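Local coordinates for glucose-binding protein (Thermus thermophilus HB27, PDB 2B3F) that is a periplasmic solute-binding protein that binds glucose and galactose, probably delivering them to a sugar transport system, at residues W173-N187 with N340-A352. Numbering follows the deposited sequence.
Sequences WESVALAVLGPDDWN and NRIVGSLVHGAVA. With GAL (beta-D-galactopyranose), chain G.
Glu174 reaches Ser345, Leu346 and Val347 because its CG lies between the backbone N and the carbonyl carbon (chi1 67°) and the rest of the chain runs straight out. Its carboxylate meets the loop after strand 341-344 with both oxygens. OE1 takes the backbone N of Val347 at 2.9 Å in a nearly straight bond, somewhat out of the carboxylate plane, and the N of Leu346 in a weak, bent one. OE2 uses its syn lone pair to accept the hydroxyl of Ser345 (OG to OE2, 2.7 Å) and is also bonded to Ser121. Ser345 OG in turn accepts from His348 N, closing an ST motif, and ND1 of His348 is hydrogen-bonded to O1 of the galactose (2.7 Å). Glu174 probably helps to hold the loop, through Ser345 OG and the N atoms of Leu346 and Val347, and so to position His348 from the second shell.

Further along the helix, Trp186 puts its indole edge against the strand: NE1 donates to Gly344 O at 2.9 Å, in the carbonyl plane. The ring also packs on Val343 and, through CH2, on Leu346 CB. Val343 CG1 presses on Pro183 CB at 3.6 Å. In Arg341 the bend at chi2 (76°) turns the guanidinium so that Pro183 CB lies against one of its faces, and NH2 forms a salt bridge to Asp184 OD1 at 2.8 Å, near the guanidinium plane.

Helix segment 173-187 and strand 341-344 run at 68° to each other, and the helix is kinked at Pro183, which faces Val343. The strand pairs in parallel with strand 272-280, whose Met274 touches Glu174 and Trp186, while helix 199-212 packs against Val176 and Val180.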
# COMPACT_ATOMS: atom_id res chain seq x y z
N TRP A 173 -5.46 -4.94 9.95
CA TRP A 173 -6.88 -5.30 9.86
C TRP A 173 -7.26 -5.81 8.46
O TRP A 173 -7.96 -6.79 8.35
CB TRP A 173 -7.79 -4.12 10.22
CG TRP A 173 -9.25 -4.47 10.22
CD1 TRP A 173 -9.99 -4.96 11.27
CD2 TRP A 173 -10.18 -4.37 9.11
NE1 TRP A 173 -11.30 -5.16 10.89
CE2 TRP A 173 -11.45 -4.81 9.58
CE3 TRP A 173 -10.05 -3.96 7.78
CZ2 TRP A 173 -12.58 -4.83 8.76
CZ3 TRP A 173 -11.17 -3.98 6.97
CH2 TRP A 173 -12.43 -4.42 7.46
N GLU A 174 -6.76 -5.19 7.39
CA GLU A 174 -7.20 -5.64 6.05
C GLU A 174 -6.69 -7.04 5.74
O GLU A 174 -7.36 -7.81 5.06
CB GLU A 174 -6.92 -4.63 4.94
CG GLU A 174 -5.48 -4.33 4.58
CD GLU A 174 -5.38 -3.27 3.47
OE1 GLU A 174 -6.39 -2.55 3.23
OE2 GLU A 174 -4.29 -3.16 2.88
N SER A 175 -5.52 -7.40 6.26
CA SER A 175 -5.04 -8.80 6.16
C SER A 175 -5.94 -9.76 6.94
O SER A 175 -6.34 -10.81 6.45
CB SER A 175 -3.61 -8.95 6.62
OG SER A 175 -2.68 -8.71 5.58
N VAL A 176 -6.25 -9.39 8.18
CA VAL A 176 -7.14 -10.20 9.00
C VAL A 176 -8.51 -10.37 8.33
O VAL A 176 -9.01 -11.50 8.23
CB VAL A 176 -7.30 -9.62 10.44
CG1 VAL A 176 -8.39 -10.35 11.22
CG2 VAL A 176 -5.97 -9.66 11.19
N ALA A 177 -9.10 -9.28 7.86
CA ALA A 177 -10.39 -9.32 7.18
C ALA A 177 -10.37 -10.21 5.93
O ALA A 177 -11.31 -10.99 5.68
CB ALA A 177 -10.84 -7.91 6.82
N LEU A 178 -9.30 -10.10 5.14
CA LEU A 178 -9.20 -10.91 3.93
C LEU A 178 -9.18 -12.39 4.30
O LEU A 178 -9.84 -13.21 3.65
CB LEU A 178 -7.95 -10.55 3.12
CG LEU A 178 -7.70 -11.43 1.87
CD1 LEU A 178 -8.85 -11.33 0.87
CD2 LEU A 178 -6.36 -11.07 1.20
N ALA A 179 -8.42 -12.73 5.34
CA ALA A 179 -8.31 -14.12 5.81
C ALA A 179 -9.67 -14.64 6.27
O ALA A 179 -10.07 -15.76 5.93
CB ALA A 179 -7.31 -14.24 6.93
N VAL A 180 -10.38 -13.82 7.04
CA VAL A 180 -11.66 -14.22 7.65
C VAL A 180 -12.77 -14.34 6.61
O VAL A 180 -13.58 -15.27 6.65
CB VAL A 180 -12.06 -13.25 8.80
CG1 VAL A 180 -13.48 -13.44 9.24
CG2 VAL A 180 -11.13 -13.44 10.00
N LEU A 181 -12.80 -13.41 5.67
CA LEU A 181 -13.87 -13.35 4.68
C LEU A 181 -13.61 -14.15 3.43
O LEU A 181 -14.54 -14.59 2.77
CB LEU A 181 -14.12 -11.89 4.28
CG LEU A 181 -14.67 -10.98 5.38
CD1 LEU A 181 -14.71 -9.55 4.89
CD2 LEU A 181 -16.07 -11.46 5.81
N GLY A 182 -12.33 -14.30 3.10
CA GLY A 182 -11.92 -14.77 1.77
C GLY A 182 -12.06 -13.66 0.73
O GLY A 182 -12.72 -12.63 0.98
N PRO A 183 -11.47 -13.86 -0.46
CA PRO A 183 -11.44 -12.78 -1.45
C PRO A 183 -12.80 -12.32 -1.98
O PRO A 183 -13.01 -11.12 -2.24
CB PRO A 183 -10.58 -13.37 -2.58
CG PRO A 183 -10.58 -14.84 -2.36
CD PRO A 183 -10.77 -15.07 -0.91
N ASP A 184 -13.75 -13.24 -2.12
CA ASP A 184 -15.04 -12.87 -2.68
C ASP A 184 -15.82 -11.97 -1.74
O ASP A 184 -16.34 -10.94 -2.16
CB ASP A 184 -15.86 -14.11 -3.02
CG ASP A 184 -15.33 -14.84 -4.25
OD1 ASP A 184 -14.84 -14.19 -5.19
OD2 ASP A 184 -15.44 -16.08 -4.27
N ASP A 185 -15.92 -12.35 -0.46
CA ASP A 185 -16.65 -11.54 0.51
C ASP A 185 -15.88 -10.26 0.88
O ASP A 185 -16.51 -9.24 1.15
CB ASP A 185 -17.05 -12.32 1.76
CG ASP A 185 -18.42 -12.96 1.64
OD1 ASP A 185 -19.20 -12.61 0.74
OD2 ASP A 185 -18.71 -13.83 2.48
N TRP A 186 -14.55 -10.31 0.85
CA TRP A 186 -13.75 -9.06 0.89
C TRP A 186 -14.24 -8.10 -0.20
O TRP A 186 -14.59 -6.95 0.07
CB TRP A 186 -12.24 -9.33 0.78
CG TRP A 186 -11.43 -8.08 0.57
CD1 TRP A 186 -10.89 -7.64 -0.59
CD2 TRP A 186 -11.08 -7.12 1.57
NE1 TRP A 186 -10.24 -6.45 -0.39
CE2 TRP A 186 -10.33 -6.11 0.93
CE3 TRP A 186 -11.35 -7.00 2.94
CZ2 TRP A 186 -9.83 -4.99 1.62
CZ3 TRP A 186 -10.84 -5.89 3.63
CH2 TRP A 186 -10.08 -4.91 2.96
N ASN A 187 -14.31 -8.57 -1.44
CA ASN A 187 -14.78 -7.73 -2.55
C ASN A 187 -16.21 -7.24 -2.35
O ASN A 187 -16.57 -6.12 -2.76
CB ASN A 187 -14.68 -8.46 -3.90
CG ASN A 187 -13.22 -8.68 -4.35
OD1 ASN A 187 -12.28 -8.14 -3.77
ND2 ASN A 187 -13.03 -9.48 -5.41
N ASN A 340 -1.57 -15.61 -8.48
CA ASN A 340 -2.55 -15.54 -7.41
C ASN A 340 -3.86 -14.89 -7.82
O ASN A 340 -3.95 -14.20 -8.84
CB ASN A 340 -1.98 -14.70 -6.24
CG ASN A 340 -0.89 -15.41 -5.45
OD1 ASN A 340 -0.21 -16.33 -5.93
ND2 ASN A 340 -0.70 -14.96 -4.22
N ARG A 341 -4.89 -15.11 -7.01
CA ARG A 341 -6.10 -14.32 -7.07
C ARG A 341 -5.77 -12.92 -6.56
O ARG A 341 -5.14 -12.80 -5.51
CB ARG A 341 -7.15 -14.96 -6.16
CG ARG A 341 -8.38 -14.13 -5.89
CD ARG A 341 -9.33 -14.11 -7.05
NE ARG A 341 -10.50 -13.26 -6.79
CZ ARG A 341 -11.63 -13.65 -6.19
NH1 ARG A 341 -11.81 -14.89 -5.75
NH2 ARG A 341 -12.61 -12.75 -6.02
N ILE A 342 -6.19 -11.90 -7.30
CA ILE A 342 -5.89 -10.51 -6.97
C ILE A 342 -7.11 -9.84 -6.34
O ILE A 342 -8.23 -9.93 -6.86
CB ILE A 342 -5.46 -9.69 -8.22
CG1 ILE A 342 -4.32 -10.39 -8.97
CG2 ILE A 342 -5.06 -8.28 -7.83
CD1 ILE A 342 -3.16 -10.75 -8.14
N VAL A 343 -6.90 -9.17 -5.21
CA VAL A 343 -7.91 -8.25 -4.66
C VAL A 343 -7.19 -6.95 -4.33
O VAL A 343 -5.95 -6.89 -4.38
CB VAL A 343 -8.60 -8.80 -3.38
CG1 VAL A 343 -9.28 -10.16 -3.65
CG2 VAL A 343 -7.61 -8.92 -2.23
N GLY A 344 -7.97 -5.92 -3.99
CA GLY A 344 -7.41 -4.59 -3.74
C GLY A 344 -7.35 -4.26 -2.26
O GLY A 344 -8.17 -4.72 -1.46
N SER A 345 -6.37 -3.42 -1.94
CA SER A 345 -6.25 -2.81 -0.61
C SER A 345 -7.26 -1.72 -0.32
O SER A 345 -7.57 -0.90 -1.18
CB SER A 345 -4.84 -2.23 -0.46
OG SER A 345 -4.66 -1.55 0.78
N LEU A 346 -7.74 -1.70 0.93
CA LEU A 346 -8.50 -0.57 1.47
C LEU A 346 -7.59 0.57 1.89
O LEU A 346 -7.80 1.74 1.54
CB LEU A 346 -9.29 -1.03 2.72
CG LEU A 346 -9.84 0.05 3.66
CD1 LEU A 346 -10.83 0.94 2.93
CD2 LEU A 346 -10.48 -0.60 4.87
N VAL A 347 -6.59 0.25 2.71
CA VAL A 347 -5.79 1.28 3.33
C VAL A 347 -4.97 2.04 2.29
O VAL A 347 -4.63 3.22 2.46
CB VAL A 347 -4.91 0.67 4.45
CG1 VAL A 347 -4.01 1.71 5.07
CG2 VAL A 347 -5.83 0.02 5.49
N HIS A 348 -4.71 1.36 1.17
CA HIS A 348 -3.86 1.92 0.12
C HIS A 348 -4.64 2.16 -1.19
O HIS A 348 -4.07 2.09 -2.28
CB HIS A 348 -2.62 1.06 -0.05
CG HIS A 348 -1.89 0.86 1.25
ND1 HIS A 348 -1.11 1.85 1.81
CD2 HIS A 348 -1.91 -0.16 2.13
CE1 HIS A 348 -0.65 1.43 2.98
NE2 HIS A 348 -1.13 0.22 3.20
N GLY A 349 -5.94 2.47 -1.05
CA GLY A 349 -6.67 3.23 -2.06
C GLY A 349 -7.34 2.52 -3.21
O GLY A 349 -7.96 3.18 -4.05
N ALA A 350 -7.23 1.20 -3.27
CA ALA A 350 -7.76 0.49 -4.43
C ALA A 350 -9.29 0.40 -4.42
O ALA A 350 -9.93 0.67 -5.47
CB ALA A 350 -7.14 -0.86 -4.57
N VAL A 351 -9.87 0.05 -3.26
CA VAL A 351 -11.27 -0.44 -3.21
C VAL A 351 -12.32 0.54 -2.69
O VAL A 351 -13.53 0.36 -2.98
CB VAL A 351 -11.38 -1.77 -2.44
CG1 VAL A 351 -10.56 -2.86 -3.12
CG2 VAL A 351 -10.91 -1.62 -1.00
N ALA A 352 -11.90 1.56 -1.94
CA ALA A 352 -12.83 2.50 -1.33
C ALA A 352 -12.39 3.93 -1.55
O ALA A 352 -11.20 4.24 -1.54
CB ALA A 352 -12.93 2.24 0.18
C1 GAL G . 1.64 3.30 0.62
C2 GAL G . 2.35 3.67 -0.69
C3 GAL G . 3.77 3.12 -0.73
C4 GAL G . 4.55 3.51 0.52
C5 GAL G . 3.68 3.19 1.76
C6 GAL G . 4.33 3.54 3.11
O1 GAL G . 0.36 3.86 0.67
O2 GAL G . 1.57 3.20 -1.80
O3 GAL G . 4.45 3.61 -1.88
O4 GAL G . 4.87 4.87 0.42
O5 GAL G . 2.43 3.81 1.70
O6 GAL G . 4.36 4.93 3.29